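PDB 4MNJ: chitinase A from Cycas revoluta, which probably hydrolyses chitin as a glycoside hydrolase family 18, class V chitinase. Local coordinates for residues 253-258 / 290-295. Sequence-based numbering, arbitrary orientation.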
loop_
_atom_site.group_PDB
_atom_site.type_symbol
_atom_site.label_atom_id
_atom_site.label_comp_id
_atom_site.label_asym_id
_atom_site.label_seq_id
_atom_site.Cartn_x
_atom_site.Cartn_y
_atom_site.Cartn_z
ATOM N N VAL A 253 -4.229 19.128 -22.764
ATOM C CA VAL A 253 -4.901 18.535 -21.610
ATOM C C VAL A 253 -4.848 17.012 -21.546
ATOM O O VAL A 253 -5.446 16.411 -20.650
ATOM C CB VAL A 253 -6.386 18.983 -21.548
ATOM C CG1 VAL A 253 -6.488 20.471 -21.253
ATOM C CG2 VAL A 253 -7.121 18.629 -22.851
ATOM N N GLY A 254 -4.150 16.392 -22.496
ATOM C CA GLY A 254 -4.027 14.939 -22.524
ATOM C C GLY A 254 -2.820 14.456 -21.742
ATOM O O GLY A 254 -2.183 15.237 -21.026
ATOM N N ILE A 255 -2.518 13.164 -21.875
ATOM C CA ILE A 255 -1.323 12.577 -21.272
ATOM C C ILE A 255 -0.091 13.018 -22.056
ATOM O O ILE A 255 -0.076 12.962 -23.288
ATOM C CB ILE A 255 -1.411 11.031 -21.202
ATOM C CG1 ILE A 255 -2.428 10.621 -20.131
ATOM C CG2 ILE A 255 -0.035 10.405 -20.909
ATOM C CD1 ILE A 255 -2.759 9.153 -20.111
ATOM N N GLY A 256 0.927 13.467 -21.327
ATOM C CA GLY A 256 2.156 13.971 -21.931
ATOM C C GLY A 256 2.137 15.471 -22.162
ATOM O O GLY A 256 3.025 16.012 -22.819
ATOM N N ALA A 257 1.124 16.146 -21.624
ATOM C CA ALA A 257 1.038 17.604 -21.711
ATOM C C ALA A 257 2.057 18.261 -20.781
ATOM O O ALA A 257 2.332 17.735 -19.700
ATOM C CB ALA A 257 -0.369 18.075 -21.384
ATOM N N PRO A 258 2.633 19.406 -21.203
ATOM C CA PRO A 258 3.616 20.116 -20.380
ATOM C C PRO A 258 3.010 20.673 -19.090
ATOM O O PRO A 258 1.873 21.157 -19.097
ATOM C CB PRO A 258 4.088 21.257 -21.294
ATOM C CG PRO A 258 3.001 21.424 -22.299
ATOM C CD PRO A 258 2.438 20.059 -22.513
ATOM N N THR A 290 -3.028 3.244 -21.218
ATOM C CA THR A 290 -2.402 2.985 -19.916
ATOM C C THR A 290 -3.292 2.230 -18.929
ATOM O O THR A 290 -2.803 1.735 -17.906
ATOM C CB THR A 290 -1.944 4.294 -19.234
ATOM O OG1 THR A 290 -3.049 5.201 -19.143
ATOM C CG2 THR A 290 -0.805 4.944 -20.006
ATOM N N VAL A 291 -4.586 2.142 -19.241
ATOM C CA VAL A 291 -5.607 1.634 -18.307
ATOM C C VAL A 291 -5.616 2.527 -17.067
ATOM O O VAL A 291 -5.163 2.141 -15.984
ATOM C CB VAL A 291 -5.420 0.136 -17.935
ATOM C CG1 VAL A 291 -6.569 -0.357 -17.057
ATOM C CG2 VAL A 291 -5.320 -0.722 -19.194
ATOM N N SER A 292 -6.135 3.733 -17.253
ATOM C CA SER A 292 -6.121 4.751 -16.219
ATOM C C SER A 292 -7.130 5.828 -16.568
ATOM O O SER A 292 -7.706 5.825 -17.657
ATOM C CB SER A 292 -4.722 5.366 -16.086
ATOM O OG SER A 292 -4.453 6.294 -17.124
ATOM N N ALA A 293 -7.337 6.745 -15.633
ATOM C CA ALA A 293 -8.206 7.882 -15.860
ATOM C C ALA A 293 -7.455 9.170 -15.598
ATOM O O ALA A 293 -6.455 9.191 -14.877
ATOM C CB ALA A 293 -9.430 7.798 -14.964
ATOM N N TYR A 294 -7.934 10.242 -16.215
ATOM C CA TYR A 294 -7.518 11.583 -15.843
ATOM C C TYR A 294 -8.664 12.572 -15.967
ATOM O O TYR A 294 -9.654 12.317 -16.659
ATOM C CB TYR A 294 -6.273 12.043 -16.615
ATOM C CG TYR A 294 -6.406 12.160 -18.123
ATOM C CD1 TYR A 294 -6.734 13.376 -18.721
ATOM C CD2 TYR A 294 -6.151 11.066 -18.951
ATOM C CE1 TYR A 294 -6.831 13.500 -20.113
ATOM C CE2 TYR A 294 -6.244 11.176 -20.337
ATOM C CZ TYR A 294 -6.586 12.396 -20.910
ATOM O OH TYR A 294 -6.682 12.509 -22.282
ATOM N N ALA A 295 -8.534 13.683 -15.255
ATOM C CA ALA A 295 -9.559 14.715 -15.240
ATOM C C ALA A 295 -8.905 16.086 -15.235
ATOM O O ALA A 295 -7.868 16.278 -14.600
ATOM C CB ALA A 295 -10.463 14.543 -14.033
#
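Gly254 CA lies 8.3 Å from Tyr294 CA, and Val253 CA stands 8.8 Å from Ala295 CA. Such spacing is too wide for strand pairing; the gap is spanned by side chains, chiefly Tyr294 and Ile255. Residues 253-258 are loop, with a type II beta turn from Gly254 to Ala257 closed by a weak bond from Ala257 N to Gly254 O (3.5 Å). Gly256 takes its third position at phi 92°, where a CB would collide with the preceding carbonyl oxygen. Across from it, strand 292-297 begins at a G1 beta bulge in which Val291 and Ser292 both face Asp287.

Tyr294 and Ile255 carry most of the contact, Tyr294 meeting three loop residues. Its CG lies between the backbone N and the carbonyl carbon (chi1 63°), which sends the ring over to the loop. The loop runs obliquely along one side of this ring: Val253 O is 3.3 Å from Tyr294 CE1, Gly254 CA 3.6 Å from Tyr294 OH, and Ile255 CG1 3.9 Å from Tyr294 CE2, the last an apolar contact. Ile255 CD1 extends further, to 4.1 Å from Thr290 OG1, a hydroxyl hydrogen-bonded to Asp287. Replacing Tyr294 by an alanine would probably open a gap beside Val253 O and Gly254 CA and take from Ile255 one of its aromatic neighbours.

Trp301 of strand 300-304 ties both sides together: its ring stacks with Tyr294 and its NE1 donates to Val253 O. Thr202 binds the turn through Gly254 O and Ala257 N. Strand 292-297 runs antiparallel between 283-287 and 300-304. The region after barrel strand 234-247 is consistent with the alpha+beta insertion domain of family 18 chitinases, against whose sheet the 253-258 loop packs; Ala295 packs on Phe277 and Ile278 of helix 271-279.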